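Local structure of nitrogenase molybdenum-iron protein alpha chain (Clostridium pasteurianum, 4WES) at residues I72-I77 against C145-I150; G118-L123 against L155-T160. The protein forms, with its beta chain, the molybdenum-iron component of nitrogenase, which reduces dinitrogen to ammonia at the cost of ATP. All blocks are in the same frame, centred on the assembly; numbering follows the deposited sequence.

Interaction 1. Residues I72-I77 against C145-I150. With CLF (Fe(8)-S(7) cluster), chain H.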
loop_
_atom_site.group_PDB
_atom_site.type_symbol
_atom_site.label_atom_id
_atom_site.label_comp_id
_atom_site.label_asym_id
_atom_site.label_seq_id
_atom_site.Cartn_x
_atom_site.Cartn_y
_atom_site.Cartn_z
ATOM N N ILE A 72 -8.017 -32.782 13.931
ATOM C CA ILE A 72 -9.343 -32.575 13.348
ATOM C C ILE A 72 -10.332 -32.185 14.426
ATOM O O ILE A 72 -10.602 -32.963 15.347
ATOM C CB ILE A 72 -9.867 -33.831 12.614
ATOM C CG1 ILE A 72 -8.859 -34.319 11.553
ATOM C CG2 ILE A 72 -11.223 -33.530 11.991
ATOM C CD1 ILE A 72 -9.294 -35.605 10.852
ATOM N N THR A 73 -10.867 -30.968 14.320
ATOM C CA THR A 73 -11.946 -30.552 15.210
ATOM C C THR A 73 -13.261 -31.151 14.714
ATOM O O THR A 73 -13.658 -30.907 13.584
ATOM C CB THR A 73 -12.070 -29.021 15.228
ATOM O OG1 THR A 73 -10.806 -28.483 15.665
ATOM C CG2 THR A 73 -13.209 -28.563 16.092
ATOM N N HIS A 74 -13.897 -31.925 15.587
ATOM C CA HIS A 74 -15.205 -32.481 15.256
ATOM C C HIS A 74 -16.274 -31.525 15.818
ATOM O O HIS A 74 -16.558 -31.535 17.015
ATOM C CB HIS A 74 -15.367 -33.893 15.797
ATOM C CG HIS A 74 -16.635 -34.546 15.362
ATOM N ND1 HIS A 74 -17.148 -34.430 14.087
ATOM C CD2 HIS A 74 -17.504 -35.298 16.070
ATOM C CE1 HIS A 74 -18.257 -35.147 14.021
ATOM N NE2 HIS A 74 -18.484 -35.694 15.204
ATOM N N GLY A 75 -16.785 -30.645 14.958
ATOM C CA GLY A 75 -17.684 -29.592 15.423
ATOM C C GLY A 75 -18.045 -28.728 14.254
ATOM O O GLY A 75 -17.577 -28.941 13.137
ATOM N N PRO A 76 -18.928 -27.735 14.499
ATOM C CA PRO A 76 -19.171 -26.698 13.515
ATOM C C PRO A 76 -17.933 -25.806 13.379
ATOM O O PRO A 76 -16.919 -26.020 14.060
ATOM C CB PRO A 76 -20.442 -25.995 14.028
ATOM C CG PRO A 76 -20.813 -26.704 15.319
ATOM C CD PRO A 76 -19.537 -27.397 15.776
ATOM N N ILE A 77 -17.955 -24.879 12.434
ATOM C CA ILE A 77 -16.680 -24.378 11.920
ATOM C C ILE A 77 -15.893 -23.472 12.873
ATOM O O ILE A 77 -14.656 -23.426 12.742
ATOM C CB ILE A 77 -16.888 -23.653 10.560
ATOM C CG1 ILE A 77 -15.572 -23.532 9.790
ATOM C CG2 ILE A 77 -17.552 -22.291 10.746
ATOM C CD1 ILE A 77 -14.934 -24.874 9.450
ATOM N N CYS A 145 -18.737 -28.589 21.734
ATOM C CA CYS A 145 -20.030 -28.568 22.425
ATOM C C CYS A 145 -21.077 -29.601 21.997
ATOM O O CYS A 145 -21.642 -30.255 22.879
ATOM C CB CYS A 145 -20.612 -27.150 22.405
ATOM S SG CYS A 145 -19.779 -26.006 23.530
ATOM N N PRO A 146 -21.408 -29.730 20.694
ATOM C CA PRO A 146 -22.535 -30.620 20.370
ATOM C C PRO A 146 -22.258 -32.124 20.440
ATOM O O PRO A 146 -23.194 -32.907 20.417
ATOM C CB PRO A 146 -22.905 -30.243 18.951
ATOM C CG PRO A 146 -21.926 -29.268 18.493
ATOM C CD PRO A 146 -20.939 -28.978 19.524
ATOM N N VAL A 147 -20.984 -32.534 20.442
ATOM C CA VAL A 147 -20.597 -33.896 20.076
ATOM C C VAL A 147 -21.196 -34.984 20.986
ATOM O O VAL A 147 -21.832 -35.928 20.518
ATOM C CB VAL A 147 -19.060 -34.002 20.040
ATOM C CG1 VAL A 147 -18.605 -35.454 19.953
ATOM C CG2 VAL A 147 -18.528 -33.199 18.894
ATOM N N GLY A 148 -20.972 -34.889 22.283
ATOM C CA GLY A 148 -21.563 -35.883 23.190
ATOM C C GLY A 148 -23.084 -35.834 23.164
ATOM O O GLY A 148 -23.756 -36.896 23.149
ATOM N N LEU A 149 -23.633 -34.613 23.110
ATOM C CA LEU A 149 -25.095 -34.426 23.170
ATOM C C LEU A 149 -25.827 -35.052 21.987
ATOM O O LEU A 149 -26.943 -35.564 22.147
ATOM C CB LEU A 149 -25.455 -32.951 23.281
ATOM C CG LEU A 149 -25.070 -32.371 24.638
ATOM C CD1 LEU A 149 -24.955 -30.868 24.535
ATOM C CD2 LEU A 149 -26.111 -32.748 25.695
ATOM N N ILE A 150 -25.200 -35.073 20.821
ATOM C CA ILE A 150 -25.824 -35.652 19.628
ATOM C C ILE A 150 -25.560 -37.146 19.515
ATOM O O ILE A 150 -26.075 -37.798 18.602
ATOM C CB ILE A 150 -25.439 -34.922 18.330
ATOM C CG1 ILE A 150 -23.976 -35.171 17.969
ATOM C CG2 ILE A 150 -25.842 -33.451 18.403
ATOM C CD1 ILE A 150 -23.584 -34.574 16.656
HETATM FE FE1 CLF H . -18.013 -24.935 22.488
HETATM FE FE2 CLF H . -17.411 -22.594 21.862
HETATM FE FE3 CLF H . -15.401 -24.117 22.992
HETATM FE FE4 CLF H . -16.351 -24.576 20.494
HETATM S S1 CLF H . -18.687 -24.097 20.360
HETATM S S2A CLF H . -17.319 -23.329 24.032
HETATM S S4A CLF H . -15.209 -22.732 21.188
HETATM S S3A CLF H . -16.074 -26.182 22.136
HETATM FE FE5 CLF H . -17.114 -23.378 17.351
HETATM FE FE6 CLF H . -20.726 -23.491 17.507
HETATM FE FE7 CLF H . -18.999 -21.441 16.893
HETATM FE FE8 CLF H . -18.946 -21.894 19.544
HETATM S S2B CLF H . -18.923 -23.597 16.095
HETATM S S3B CLF H . -20.799 -21.338 18.348
HETATM S S4B CLF H . -17.134 -21.267 18.243
#

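Interaction 2. Residues G118-L123 against L155-T160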
loop_
_atom_site.group_PDB
_atom_site.type_symbol
_atom_site.label_atom_id
_atom_site.label_comp_id
_atom_site.label_asym_id
_atom_site.label_seq_id
_atom_site.Cartn_x
_atom_site.Cartn_y
_atom_site.Cartn_z
ATOM N N GLY A 118 -26.609 -37.374 13.455
ATOM C CA GLY A 118 -25.299 -37.861 13.935
ATOM C C GLY A 118 -24.180 -37.451 13.022
ATOM O O GLY A 118 -24.379 -37.321 11.810
ATOM N N GLY A 119 -23.002 -37.252 13.601
ATOM C CA GLY A 119 -21.840 -36.816 12.837
ATOM C C GLY A 119 -20.751 -37.821 12.645
ATOM O O GLY A 119 -19.706 -37.500 12.087
ATOM N N VAL A 120 -21.004 -39.062 13.042
ATOM C CA VAL A 120 -19.933 -40.055 13.025
ATOM C C VAL A 120 -19.502 -40.489 11.642
ATOM O O VAL A 120 -18.325 -40.760 11.423
ATOM C CB VAL A 120 -20.284 -41.298 13.875
ATOM C CG1 VAL A 120 -20.340 -40.941 15.357
ATOM C CG2 VAL A 120 -21.571 -41.970 13.404
ATOM N N ASN A 121 -20.409 -40.502 10.675
ATOM C CA ASN A 121 -19.972 -40.878 9.318
ATOM C C ASN A 121 -19.139 -39.792 8.682
ATOM O O ASN A 121 -18.151 -40.097 8.024
ATOM C CB ASN A 121 -21.163 -41.201 8.430
ATOM C CG ASN A 121 -21.756 -42.529 8.765
ATOM O OD1 ASN A 121 -22.958 -42.728 8.629
ATOM N ND2 ASN A 121 -20.907 -43.452 9.221
ATOM N N LYS A 122 -19.455 -38.521 8.933
ATOM C CA LYS A 122 -18.641 -37.465 8.395
ATOM C C LYS A 122 -17.264 -37.466 9.046
ATOM O O LYS A 122 -16.248 -37.227 8.403
ATOM C CB LYS A 122 -19.321 -36.106 8.568
ATOM C CG LYS A 122 -18.655 -34.980 7.783
ATOM C CD LYS A 122 -19.447 -33.692 7.808
ATOM C CE LYS A 122 -18.958 -32.707 6.773
ATOM N NZ LYS A 122 -19.663 -31.402 6.932
ATOM N N LEU A 123 -17.232 -37.734 10.353
ATOM C CA LEU A 123 -15.966 -37.810 11.054
ATOM C C LEU A 123 -15.093 -38.939 10.480
ATOM O O LEU A 123 -13.910 -38.743 10.212
ATOM C CB LEU A 123 -16.160 -38.013 12.550
ATOM C CG LEU A 123 -14.916 -38.181 13.373
ATOM C CD1 LEU A 123 -13.974 -36.999 13.219
ATOM C CD2 LEU A 123 -15.294 -38.418 14.814
ATOM N N LEU A 155 -14.516 -41.885 20.337
ATOM C CA LEU A 155 -13.519 -42.888 20.721
ATOM C C LEU A 155 -13.638 -44.110 19.790
ATOM O O LEU A 155 -12.623 -44.633 19.294
ATOM C CB LEU A 155 -13.707 -43.319 22.188
ATOM C CG LEU A 155 -12.674 -44.196 22.855
ATOM C CD1 LEU A 155 -11.409 -43.459 23.167
ATOM C CD2 LEU A 155 -13.210 -44.777 24.155
ATOM N N ALA A 156 -14.855 -44.580 19.587
ATOM C CA ALA A 156 -15.093 -45.732 18.735
ATOM C C ALA A 156 -14.778 -45.447 17.266
ATOM O O ALA A 156 -14.172 -46.282 16.574
ATOM C CB ALA A 156 -16.513 -46.208 18.922
ATOM N N VAL A 157 -15.163 -44.262 16.779
ATOM C CA VAL A 157 -14.823 -43.881 15.422
ATOM C C VAL A 157 -13.317 -43.890 15.206
ATOM O O VAL A 157 -12.802 -44.411 14.210
ATOM C CB VAL A 157 -15.414 -42.515 15.022
ATOM C CG1 VAL A 157 -14.949 -42.105 13.647
ATOM C CG2 VAL A 157 -16.920 -42.568 15.075
ATOM N N ALA A 158 -12.594 -43.300 16.165
ATOM C CA ALA A 158 -11.125 -43.241 16.075
ATOM C C ALA A 158 -10.510 -44.624 16.059
ATOM O O ALA A 158 -9.592 -44.894 15.263
ATOM C CB ALA A 158 -10.596 -42.421 17.233
ATOM N N ALA A 159 -11.005 -45.501 16.931
ATOM C CA ALA A 159 -10.428 -46.848 17.012
ATOM C C ALA A 159 -10.643 -47.640 15.728
ATOM O O ALA A 159 -9.732 -48.328 15.221
ATOM C CB ALA A 159 -10.978 -47.600 18.203
ATOM N N THR A 160 -11.833 -47.544 15.184
ATOM C CA THR A 160 -12.135 -48.220 13.908
ATOM C C THR A 160 -11.243 -47.679 12.791
ATOM O O THR A 160 -10.655 -48.439 11.999
ATOM C CB THR A 160 -13.616 -48.058 13.575
ATOM O OG1 THR A 160 -14.369 -48.717 14.601
ATOM C CG2 THR A 160 -13.936 -48.631 12.211
#

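Interaction 1. Residues I72-I77 against C145-I150
His74 and Val147 meet where the chain leaves two neighbouring parallel strands, 69-74 and 138-143. At Gly75 the first segment is almost fully extended; the second curls into a short, weakly bonded helical turn, closed by Ile150 N donating to Pro146 O at 3.0 Å. No hydrogen bond joins the two segments. Val147 and His74 contribute about equally to the contact: CG2 of Val147 lies 3.2 Å from the carbonyl O of His74 and 3.7 Å from CD2 of the imidazole, while CG1 reaches that same CD2 at 4.0 Å. With CG anti to the backbone N (chi1 -174°), the imidazole is carried to Val147 and meets its isopropyl group at a slant. Its rotation is fixed from both nitrogens, ND1 bonded to Thr108 OG1 and NE2 to Asp152 OD2; the backbone O of His74 is hydrogen-bonded to Thr144 OG1. Beyond Gly75 the contact passes from histidine to two prolines, whose rings lie side by side, running opposite ways, with CD of Pro76 4.1 Å from CG of Pro146. The Pro76 ring also lies against the Fe(8)-S(7) cluster, with CB 3.5 Å from sulfide S2B. At the other half of the cluster, Cys145 SG binds the iron atom FE1 at 2.3 Å, its chi1 of -74° setting the sulfur anti to the carbonyl carbon. Cys53 and Cys79 are further ligands from this chain, and the beta chain shares the cluster. The arrangement is part of the alpha-chain wall of the P-cluster site, formed where segments follow the C-terminal ends of adjacent parallel strands.

Interaction 2. Residues G118-L123 against L155-T160
Val157 projects from helix 154-165 between Val120 and Leu123, one turn apart on helix 120-134, and can be followed outward from its beta carbon. CB itself comes within 4.1 Å of CD2 of Leu123. From there the side chain forks. CG1, anti to the backbone N (chi1 175°), takes the leucine branch: it is 3.9 Å from CD2 and equally far from CG, so it lies against the fork of Leu123. CG2 turns to the other neighbour and meets the beta carbon of Val120 as well as CG1 of that residue, each at 3.8 Å. One isopropyl group thus straddles two residues of the facing helix, in a purely apolar contact. These two helices belong to an alpha/beta layer built on a parallel sheet: in the chain, helix 120-134 lies between strands 106-107 and 138-143, while helix 154-165 completes the beta-alpha-beta crossover from 138-143 to 169-172. The backbones are closest at Val120 and Val157, whose CA atoms are 6.8 Å apart. Just ahead of Val120, Gly119 is the N-cap residue; its O receives the amide of Leu123 at 3.0 Å, and its own N is hydrogen-bonded to Asp152 OD1.

Interactions 1 and 2 have centres 11 Å apart and meet at His74. Its CE1 is 3.4 Å from Gly119 O and 3.8 Å from Leu123 CB, so the imidazole packs on the start of the helix that carries half of interaction 2. A further touch brings Ile150 CD1 to 4.1 Å from Gly119 N. Asp152, between 145-150 and 155-160 in sequence, ties the two contacts together, OD2 bonded to NE2 of His74 and OD1 to the amide N of Gly119. The segments alternate along the chain, 72-77, 118-123, 145-150, 155-160. Interaction 1 alone touches the Fe(8)-S(7) cluster; interaction 2 lies behind it, away from the metal sites.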